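Local coordinates for mandelate racemase / muconate lactonizing enzyme (Burkholderia pseudomallei, PDB 2POD), which is of unknown function but belongs to the enolase superfamily, binds a metal ion and may be a lyase, at residues Leu163-Leu168 with Arg209-Lys214; Ile249-Leu254 with Cys269-Leu274; Ser255-Tyr260 with Arg281-Thr286. One frame throughout, in Å; residues are numbered along the deposited sequence.

Contact 1: Leu163-Leu168 with Arg209-Lys214; sequences LALDLL and RAVGDK
The backbones come closest at Leu165 and Val211, with 6.5 Å between their CA atoms, where helix 160-170 passes the end of helix 202-210 and the turn that follows it. Val211 sits in the middle, buried, and uses both methyls. Val211 CG2 meets Ala164 CB at 3.8 Å. Val211 CG1 touches two leucines, 3.9 Å from Leu165 CD2 and 3.8 Å from Leu168 CD2. Leu165 runs alongside Val211 with the two side chains pointing opposite ways, while Leu168 and Val211 meet tip to tip. Leu165 also lays its branch point against Ala210, with CG 4.1 Å from Ala210 CB. These helices belong to the outer layer of the enolase-type TIM barrel. Each leads into a barrel strand, 174-177 and 216-220, and those two strands are parallel neighbours. On the inner side, Ala164 touches Met175 of strand 174-177. Gly212, with positive phi, is the first residue to leave helical geometry, and beyond it the chain returns toward Leu168. There Lys214 lies across Leu168, roughly perpendicular, with Lys214 CB 3.8 Å from Leu168 CD1. The lysine chain bends at chi3 (-106°) and chi4 (76°), which carries NZ back over the turn. Lys214 NZ donates to Val211 O at 2.9 Å, in the carbonyl plane and on a lone pair. Asp213 instead faces a neighbouring subunit, where it forms a salt bridge with Lys198.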
loop_
_atom_site.group_PDB
_atom_site.type_symbol
_atom_site.label_atom_id
_atom_site.label_comp_id
_atom_site.label_asym_id
_atom_site.label_seq_id
_atom_site.Cartn_x
_atom_site.Cartn_y
_atom_site.Cartn_z
ATOM N N LEU B 163 -23.777 -29.562 -29.672
ATOM C CA LEU B 163 -23.178 -28.356 -30.242
ATOM C C LEU B 163 -21.652 -28.395 -30.161
ATOM O O LEU B 163 -20.960 -27.995 -31.103
ATOM C CB LEU B 163 -23.734 -27.119 -29.529
ATOM C CG LEU B 163 -23.038 -25.762 -29.630
ATOM C CD1 LEU B 163 -23.144 -25.171 -31.030
ATOM C CD2 LEU B 163 -23.650 -24.836 -28.620
ATOM N N ALA B 164 -21.152 -28.894 -29.033
ATOM C CA ALA B 164 -19.729 -29.111 -28.813
ATOM C C ALA B 164 -19.120 -30.070 -29.836
ATOM O O ALA B 164 -18.131 -29.737 -30.490
ATOM C CB ALA B 164 -19.496 -29.612 -27.400
ATOM N N LEU B 165 -19.736 -31.244 -29.982
ATOM C CA LEU B 165 -19.318 -32.260 -30.959
ATOM C C LEU B 165 -19.347 -31.751 -32.402
ATOM O O LEU B 165 -18.460 -32.066 -33.203
ATOM C CB LEU B 165 -20.188 -33.512 -30.823
ATOM C CG LEU B 165 -19.958 -34.395 -29.590
ATOM C CD1 LEU B 165 -21.159 -35.311 -29.348
ATOM C CD2 LEU B 165 -18.659 -35.208 -29.701
ATOM N N ASP B 166 -20.361 -30.947 -32.707
ATOM C CA ASP B 166 -20.515 -30.312 -34.009
ATOM C C ASP B 166 -19.424 -29.271 -34.299
ATOM O O ASP B 166 -18.905 -29.210 -35.418
ATOM C CB ASP B 166 -21.918 -29.694 -34.114
ATOM C CG ASP B 166 -22.150 -28.963 -35.420
ATOM O OD1 ASP B 166 -22.802 -27.901 -35.373
ATOM O OD2 ASP B 166 -21.699 -29.442 -36.487
ATOM N N LEU B 167 -19.074 -28.465 -33.300
ATOM C CA LEU B 167 -17.994 -27.487 -33.452
ATOM C C LEU B 167 -16.626 -28.140 -33.603
ATOM O O LEU B 167 -15.791 -27.670 -34.376
ATOM C CB LEU B 167 -17.978 -26.494 -32.290
ATOM C CG LEU B 167 -19.064 -25.422 -32.341
ATOM C CD1 LEU B 167 -19.307 -24.857 -30.971
ATOM C CD2 LEU B 167 -18.736 -24.318 -33.339
ATOM N N LEU B 168 -16.417 -29.230 -32.869
ATOM C CA LEU B 168 -15.186 -30.006 -32.944
ATOM C C LEU B 168 -14.974 -30.672 -34.310
ATOM O O LEU B 168 -13.831 -30.835 -34.747
ATOM C CB LEU B 168 -15.160 -31.052 -31.828
ATOM C CG LEU B 168 -13.799 -31.631 -31.437
ATOM C CD1 LEU B 168 -13.085 -30.717 -30.452
ATOM C CD2 LEU B 168 -13.973 -33.023 -30.859
ATOM N N ARG B 209 -18.810 -34.314 -20.629
ATOM C CA ARG B 209 -19.007 -35.702 -21.041
ATOM C C ARG B 209 -18.771 -35.934 -22.535
ATOM O O ARG B 209 -18.212 -36.963 -22.919
ATOM C CB ARG B 209 -20.397 -36.197 -20.635
ATOM C CG ARG B 209 -20.407 -37.054 -19.384
ATOM C CD ARG B 209 -20.629 -36.217 -18.135
ATOM N NE ARG B 209 -20.755 -37.044 -16.936
ATOM C CZ ARG B 209 -21.903 -37.536 -16.470
ATOM N NH1 ARG B 209 -21.905 -38.276 -15.370
ATOM N NH2 ARG B 209 -23.048 -37.291 -17.098
ATOM N N ALA B 210 -19.189 -34.975 -23.365
ATOM C CA ALA B 210 -19.089 -35.103 -24.825
ATOM C C ALA B 210 -17.658 -34.998 -25.355
ATOM O O ALA B 210 -17.134 -35.959 -25.925
ATOM C CB ALA B 210 -19.990 -34.098 -25.518
ATOM N N VAL B 211 -17.028 -33.841 -25.162
ATOM C CA VAL B 211 -15.711 -33.576 -25.749
ATOM C C VAL B 211 -14.564 -33.528 -24.731
ATOM O O VAL B 211 -13.421 -33.848 -25.072
ATOM C CB VAL B 211 -15.701 -32.314 -26.658
ATOM C CG1 VAL B 211 -16.430 -32.582 -27.964
ATOM C CG2 VAL B 211 -16.324 -31.139 -25.961
ATOM N N GLY B 212 -14.876 -33.132 -23.496
ATOM C CA GLY B 212 -13.924 -33.155 -22.382
ATOM C C GLY B 212 -12.748 -32.211 -22.546
ATOM O O GLY B 212 -12.922 -30.990 -22.609
ATOM N N ASP B 213 -11.556 -32.800 -22.638
ATOM C CA ASP B 213 -10.285 -32.087 -22.803
ATOM C C ASP B 213 -10.178 -31.217 -24.057
ATOM O O ASP B 213 -9.406 -30.256 -24.080
ATOM C CB ASP B 213 -9.129 -33.093 -22.817
ATOM C CG ASP B 213 -8.490 -33.274 -21.454
ATOM O OD1 ASP B 213 -8.921 -32.607 -20.486
ATOM O OD2 ASP B 213 -7.548 -34.091 -21.352
ATOM N N LYS B 214 -10.940 -31.565 -25.092
ATOM C CA LYS B 214 -10.672 -31.098 -26.451
ATOM C C LYS B 214 -11.199 -29.689 -26.702
ATOM O O LYS B 214 -10.772 -29.020 -27.639
ATOM C CB LYS B 214 -11.247 -32.080 -27.480
ATOM C CG LYS B 214 -10.293 -33.207 -27.870
ATOM C CD LYS B 214 -10.943 -34.185 -28.844
ATOM C CE LYS B 214 -11.305 -35.505 -28.165
ATOM N NZ LYS B 214 -12.525 -35.397 -27.311
#

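Contact 2: Ile249-Leu254 with Cys269-Leu274; sequences IRMDSL and CASETL. With NA (sodium ion), chain D.
Selenomethionine Met251 has CG anti to its carbonyl carbon (chi1 -56°) and its chain bends at chi2 (-73°), which lays it along Ala270 and Ser271. Both segments are at the C-terminal ends of neighbouring parallel strands, 244-246 and 268-270, of the enolase-type barrel, the end that carries the metal site. Met251 is the centre of an inverse gamma turn. Met251 CE packs on Ala270 CB at 3.9 Å. Met251 CG lies 3.4 Å from Ser271 OG, and its CB faces Thr273 OG1. The peptide bond before Ser271 is cis. Ser271 OG accepts from Thr273 N at 3.3 Å, an ST turn, and is also hydrogen-bonded to Asp247 OD2. Further along, Leu254 and Leu274 meet tip to tip, CD2 to CD2 at 4.0 Å. No direct hydrogen bond joins the segments. A water does so instead, donating to Met251 O at 3.2 Å and more weakly to Thr273 O. Glu272 takes no part in this packing and serves the metal. It completes the sodium site with Glu220 and Glu246, while its OE1 is hydrogen-bonded to Tyr73 OH of a neighbouring subunit. Glu272 OE2 binds the sodium ion at 2.2 Å.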
loop_
_atom_site.group_PDB
_atom_site.type_symbol
_atom_site.label_atom_id
_atom_site.label_comp_id
_atom_site.label_asym_id
_atom_site.label_seq_id
_atom_site.Cartn_x
_atom_site.Cartn_y
_atom_site.Cartn_z
ATOM N N ILE B 249 -18.554 -9.063 -13.180
ATOM C CA ILE B 249 -19.278 -7.946 -12.570
ATOM C C ILE B 249 -19.248 -6.772 -13.540
ATOM O O ILE B 249 -18.488 -6.791 -14.509
ATOM C CB ILE B 249 -18.661 -7.508 -11.195
ATOM C CG1 ILE B 249 -17.264 -6.875 -11.380
ATOM C CG2 ILE B 249 -18.631 -8.679 -10.212
ATOM C CD1 ILE B 249 -16.800 -5.983 -10.226
ATOM N N ARG B 250 -20.063 -5.754 -13.277
ATOM C CA ARG B 250 -20.056 -4.531 -14.085
ATOM C C ARG B 250 -18.749 -3.737 -13.942
ATOM O O ARG B 250 -18.298 -3.462 -12.832
ATOM C CB ARG B 250 -21.266 -3.655 -13.755
ATOM C CG ARG B 250 -21.435 -2.447 -14.668
ATOM C CD ARG B 250 -22.889 -2.216 -14.997
ATOM N NE ARG B 250 -23.316 -0.862 -14.661
ATOM C CZ ARG B 250 -24.208 -0.160 -15.355
ATOM N NH1 ARG B 250 -24.523 1.065 -14.957
ATOM N NH2 ARG B 250 -24.780 -0.671 -16.446
HETATM N N MSE B 251 -18.158 -3.374 -15.077
HETATM C CA MSE B 251 -16.885 -2.659 -15.117
HETATM C C MSE B 251 -17.060 -1.139 -14.997
HETATM O O MSE B 251 -16.728 -0.385 -15.915
HETATM C CB MSE B 251 -16.136 -3.010 -16.408
HETATM C CG MSE B 251 -15.896 -4.493 -16.609
HETATM SE SE MSE B 251 -14.525 -5.228 -15.435
HETATM C CE MSE B 251 -15.066 -7.099 -15.504
ATOM N N ASP B 252 -17.591 -0.692 -13.864
ATOM C CA ASP B 252 -17.845 0.731 -13.648
ATOM C C ASP B 252 -16.738 1.345 -12.794
ATOM O O ASP B 252 -15.920 2.110 -13.307
ATOM C CB ASP B 252 -19.244 0.984 -13.061
ATOM C CG ASP B 252 -19.743 -0.163 -12.180
ATOM O OD1 ASP B 252 -18.898 -0.863 -11.582
ATOM O OD2 ASP B 252 -20.983 -0.354 -12.071
ATOM N N SER B 253 -16.682 0.995 -11.512
ATOM C CA SER B 253 -15.449 1.199 -10.748
ATOM C C SER B 253 -14.650 -0.085 -10.601
ATOM O O SER B 253 -15.160 -1.108 -10.148
ATOM C CB SER B 253 -15.689 1.891 -9.398
ATOM O OG SER B 253 -16.815 1.380 -8.737
ATOM N N LEU B 254 -13.390 -0.015 -11.007
ATOM C CA LEU B 254 -12.627 -1.197 -11.374
ATOM C C LEU B 254 -11.914 -1.792 -10.162
ATOM O O LEU B 254 -11.575 -2.975 -10.151
ATOM C CB LEU B 254 -11.631 -0.839 -12.484
ATOM C CG LEU B 254 -11.855 -1.353 -13.913
ATOM C CD1 LEU B 254 -13.235 -1.931 -14.143
ATOM C CD2 LEU B 254 -11.554 -0.283 -14.935
ATOM N N CYS B 269 -11.642 -12.125 -18.015
ATOM C CA CYS B 269 -11.556 -11.504 -19.312
ATOM C C CYS B 269 -12.358 -10.212 -19.240
ATOM O O CYS B 269 -13.536 -10.204 -18.859
ATOM C CB CYS B 269 -12.117 -12.444 -20.371
ATOM S SG CYS B 269 -12.064 -11.824 -22.036
ATOM N N ALA B 270 -11.700 -9.110 -19.563
ATOM C CA ALA B 270 -12.315 -7.798 -19.414
ATOM C C ALA B 270 -11.634 -6.871 -20.407
ATOM O O ALA B 270 -10.452 -7.063 -20.669
ATOM C CB ALA B 270 -12.120 -7.286 -17.984
ATOM N N SER B 271 -12.331 -5.878 -20.965
ATOM C CA SER B 271 -13.793 -5.796 -21.090
ATOM C C SER B 271 -14.120 -5.051 -22.379
ATOM O O SER B 271 -13.517 -4.012 -22.668
ATOM C CB SER B 271 -14.395 -4.983 -19.940
ATOM O OG SER B 271 -15.808 -4.947 -20.019
ATOM N N GLU B 272 -15.096 -5.564 -23.124
ATOM C CA GLU B 272 -15.658 -4.888 -24.309
ATOM C C GLU B 272 -16.327 -3.547 -23.990
ATOM O O GLU B 272 -16.477 -2.699 -24.871
ATOM C CB GLU B 272 -16.676 -5.800 -25.003
ATOM C CG GLU B 272 -17.875 -6.136 -24.116
ATOM C CD GLU B 272 -18.732 -7.236 -24.668
ATOM O OE1 GLU B 272 -19.929 -6.997 -24.913
ATOM O OE2 GLU B 272 -18.222 -8.364 -24.847
ATOM N N THR B 273 -16.729 -3.365 -22.733
ATOM C CA THR B 273 -17.400 -2.144 -22.288
ATOM C C THR B 273 -16.436 -0.980 -22.049
ATOM O O THR B 273 -16.860 0.179 -21.998
ATOM C CB THR B 273 -18.226 -2.385 -21.015
ATOM O OG1 THR B 273 -17.346 -2.605 -19.903
ATOM C CG2 THR B 273 -19.142 -3.594 -21.190
ATOM N N LEU B 274 -15.150 -1.294 -21.896
ATOM C CA LEU B 274 -14.137 -0.297 -21.552
ATOM C C LEU B 274 -13.549 0.387 -22.789
ATOM O O LEU B 274 -13.334 -0.251 -23.818
ATOM C CB LEU B 274 -13.018 -0.936 -20.723
ATOM C CG LEU B 274 -13.303 -1.212 -19.247
ATOM C CD1 LEU B 274 -12.250 -2.156 -18.694
ATOM C CD2 LEU B 274 -13.357 0.089 -18.431
HETATM NA NA NA D . -19.160 -10.335 -24.939
HETATM O O HOH W 1 -16.730 0.471 -18.955
#

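Contact 3: Ser255-Tyr260 with Arg281-Thr286; sequences SSLKRY and RDLLET
The side chains of Leu257 and Leu283 cross at a slant, and the meeting point is a single pair of methyls, Leu257 CD2 and Leu283 CD1, at 3.6 Å. They join two successive outer helices of the enolase-type barrel, 257-263 and 276-285, which come before and after strand 268-270. With CG anti to the backbone N in both (chi1 -165° in Leu257, 173° in Leu283), each leucine sends a methyl to the other. Both side chains also reach strand 268-270: Leu257 touches Val268 and Leu283 touches Ala270. The pair packs between the two helices and this strand.

Thr286 lies nearer the surface and is the second point of contact. The backbones are closest here, with 6.2 Å between the CA atoms of Lys258 and Thr286. The aliphatic part of Lys258 lies against the threonine carbonyl, with CG 3.2 Å from Thr286 O. Beyond CG the lysine bends at each remaining torsion, and NZ makes a weak hydrogen bond to Asn287 O. The methyl of Thr286 turns to the start of the other segment, with CG2 4.4 Å from Ser255 N. Thr286 OG1 donates to Leu283 O at 2.7 Å, tilted 16° from the carbonyl plane, and has a weak hydrogen bond with Ala288 N. Thr286 N gives the same oxygen a second, longer bond, so two donors from Thr286 hold Leu283 O.

Ser255 OG is hydrogen-bonded to Glu285 OE1 of a neighbouring subunit. Arg281 and Glu285 form a salt bridge within 281-286; Arg281 NH1 donates in the plane of its guanidinium to the syn lone pair of Glu285 OE2 at 3.2 Å.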
loop_
_atom_site.group_PDB
_atom_site.type_symbol
_atom_site.label_atom_id
_atom_site.label_comp_id
_atom_site.label_asym_id
_atom_site.label_seq_id
_atom_site.Cartn_x
_atom_site.Cartn_y
_atom_site.Cartn_z
ATOM N N SER B 255 -11.715 -0.959 -9.140
ATOM C CA SER B 255 -11.256 -1.365 -7.801
ATOM C C SER B 255 -11.891 -2.631 -7.214
ATOM O O SER B 255 -11.270 -3.319 -6.403
ATOM C CB SER B 255 -11.458 -0.207 -6.820
ATOM O OG SER B 255 -10.222 0.398 -6.500
ATOM N N SER B 256 -13.122 -2.925 -7.623
ATOM C CA SER B 256 -13.860 -4.081 -7.119
ATOM C C SER B 256 -13.439 -5.429 -7.733
ATOM O O SER B 256 -13.909 -6.488 -7.298
ATOM C CB SER B 256 -15.364 -3.867 -7.310
ATOM O OG SER B 256 -15.934 -3.166 -6.218
ATOM N N LEU B 257 -12.564 -5.390 -8.736
ATOM C CA LEU B 257 -12.324 -6.556 -9.581
ATOM C C LEU B 257 -11.377 -7.577 -8.965
ATOM O O LEU B 257 -11.526 -8.777 -9.197
ATOM C CB LEU B 257 -11.840 -6.135 -10.968
ATOM C CG LEU B 257 -11.880 -7.170 -12.091
ATOM C CD1 LEU B 257 -13.265 -7.795 -12.245
ATOM C CD2 LEU B 257 -11.419 -6.532 -13.378
ATOM N N LYS B 258 -10.418 -7.101 -8.168
ATOM C CA LYS B 258 -9.396 -7.969 -7.583
ATOM C C LYS B 258 -9.980 -8.964 -6.590
ATOM O O LYS B 258 -9.477 -10.075 -6.451
ATOM C CB LYS B 258 -8.277 -7.153 -6.931
ATOM C CG LYS B 258 -6.871 -7.664 -7.273
ATOM C CD LYS B 258 -6.374 -8.753 -6.333
ATOM C CE LYS B 258 -5.629 -9.855 -7.091
ATOM N NZ LYS B 258 -4.192 -9.535 -7.340
ATOM N N ARG B 259 -11.049 -8.548 -5.916
ATOM C CA ARG B 259 -11.849 -9.430 -5.090
ATOM C C ARG B 259 -12.463 -10.594 -5.855
ATOM O O ARG B 259 -12.428 -11.726 -5.374
ATOM C CB ARG B 259 -12.906 -8.637 -4.333
ATOM C CG ARG B 259 -12.300 -7.770 -3.234
ATOM C CD ARG B 259 -13.346 -7.190 -2.319
ATOM N NE ARG B 259 -14.051 -8.227 -1.572
ATOM C CZ ARG B 259 -15.130 -8.018 -0.828
ATOM N NH1 ARG B 259 -15.647 -6.802 -0.723
ATOM N NH2 ARG B 259 -15.704 -9.036 -0.204
ATOM N N TYR B 260 -12.992 -10.332 -7.053
ATOM C CA TYR B 260 -13.425 -11.421 -7.929
ATOM C C TYR B 260 -12.270 -12.305 -8.393
ATOM O O TYR B 260 -12.350 -13.533 -8.272
ATOM C CB TYR B 260 -14.278 -10.944 -9.116
ATOM C CG TYR B 260 -14.794 -12.104 -9.947
ATOM C CD1 TYR B 260 -14.023 -12.645 -10.980
ATOM C CD2 TYR B 260 -16.028 -12.694 -9.672
ATOM C CE1 TYR B 260 -14.462 -13.723 -11.718
ATOM C CE2 TYR B 260 -16.481 -13.783 -10.416
ATOM C CZ TYR B 260 -15.687 -14.289 -11.436
ATOM O OH TYR B 260 -16.098 -15.352 -12.195
ATOM N N ARG B 281 -5.523 1.304 -18.850
ATOM C CA ARG B 281 -4.640 1.611 -17.710
ATOM C C ARG B 281 -5.307 1.289 -16.369
ATOM O O ARG B 281 -4.691 0.645 -15.514
ATOM C CB ARG B 281 -4.110 3.059 -17.741
ATOM C CG ARG B 281 -4.098 3.755 -16.373
ATOM C CD ARG B 281 -2.825 4.504 -16.052
ATOM N NE ARG B 281 -2.957 5.946 -16.211
ATOM C CZ ARG B 281 -2.719 6.850 -15.262
ATOM N NH1 ARG B 281 -2.338 6.493 -14.046
ATOM N NH2 ARG B 281 -2.868 8.135 -15.543
ATOM N N ASP B 282 -6.570 1.703 -16.225
ATOM C CA ASP B 282 -7.337 1.529 -14.997
ATOM C C ASP B 282 -7.538 0.055 -14.688
ATOM O O ASP B 282 -7.403 -0.351 -13.537
ATOM C CB ASP B 282 -8.693 2.243 -15.084
ATOM C CG ASP B 282 -8.575 3.766 -14.949
ATOM O OD1 ASP B 282 -7.444 4.262 -14.755
ATOM O OD2 ASP B 282 -9.614 4.471 -15.045
ATOM N N LEU B 283 -7.840 -0.727 -15.726
ATOM C CA LEU B 283 -7.956 -2.181 -15.629
ATOM C C LEU B 283 -6.629 -2.869 -15.301
ATOM O O LEU B 283 -6.586 -3.785 -14.475
ATOM C CB LEU B 283 -8.574 -2.764 -16.917
ATOM C CG LEU B 283 -8.627 -4.291 -17.077
ATOM C CD1 LEU B 283 -9.584 -4.885 -16.057
ATOM C CD2 LEU B 283 -9.010 -4.715 -18.495
ATOM N N LEU B 284 -5.548 -2.420 -15.938
ATOM C CA LEU B 284 -4.243 -3.049 -15.755
ATOM C C LEU B 284 -3.666 -2.798 -14.362
ATOM O O LEU B 284 -2.986 -3.663 -13.803
ATOM C CB LEU B 284 -3.269 -2.646 -16.868
ATOM C CG LEU B 284 -3.522 -3.295 -18.238
ATOM C CD1 LEU B 284 -2.652 -2.682 -19.313
ATOM C CD2 LEU B 284 -3.332 -4.795 -18.206
ATOM N N GLU B 285 -3.993 -1.634 -13.800
ATOM C CA GLU B 285 -3.665 -1.280 -12.427
ATOM C C GLU B 285 -4.295 -2.147 -11.327
ATOM O O GLU B 285 -3.732 -2.243 -10.232
ATOM C CB GLU B 285 -3.961 0.203 -12.172
ATOM C CG GLU B 285 -2.862 1.136 -12.695
ATOM C CD GLU B 285 -3.240 2.608 -12.677
ATOM O OE1 GLU B 285 -4.380 2.951 -12.284
ATOM O OE2 GLU B 285 -2.379 3.429 -13.060
ATOM N N THR B 286 -5.443 -2.770 -11.602
ATOM C CA THR B 286 -6.101 -3.657 -10.623
ATOM C C THR B 286 -5.314 -4.939 -10.304
ATOM O O THR B 286 -5.477 -5.508 -9.222
ATOM C CB THR B 286 -7.537 -4.052 -11.038
ATOM O OG1 THR B 286 -7.503 -4.929 -12.179
ATOM C CG2 THR B 286 -8.367 -2.817 -11.349
#

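In the fold
All three contacts belong to the barrel domain. Contacts 2 and 3 alternate along the chain and are neighbours in space, their centres about 9 Å apart. Met251 CE of contact 2 packs on Leu257 CD1 of contact 3 at 3.8 Å, and Leu254 O lies 3.4 Å from Thr286 CG2. Contact 3 is outer-layer packing, with the nearest atom of the Leu283 side chain about 13 Å from the sodium ion that Glu272 of contact 2 binds. Both touch the same neighbouring subunit. Contact 1 comes earlier in the chain, its centre about 30 and 33 Å from those of contacts 2 and 3. Its second segment leads into strand 216-220, which ends at the sodium ligand Glu220.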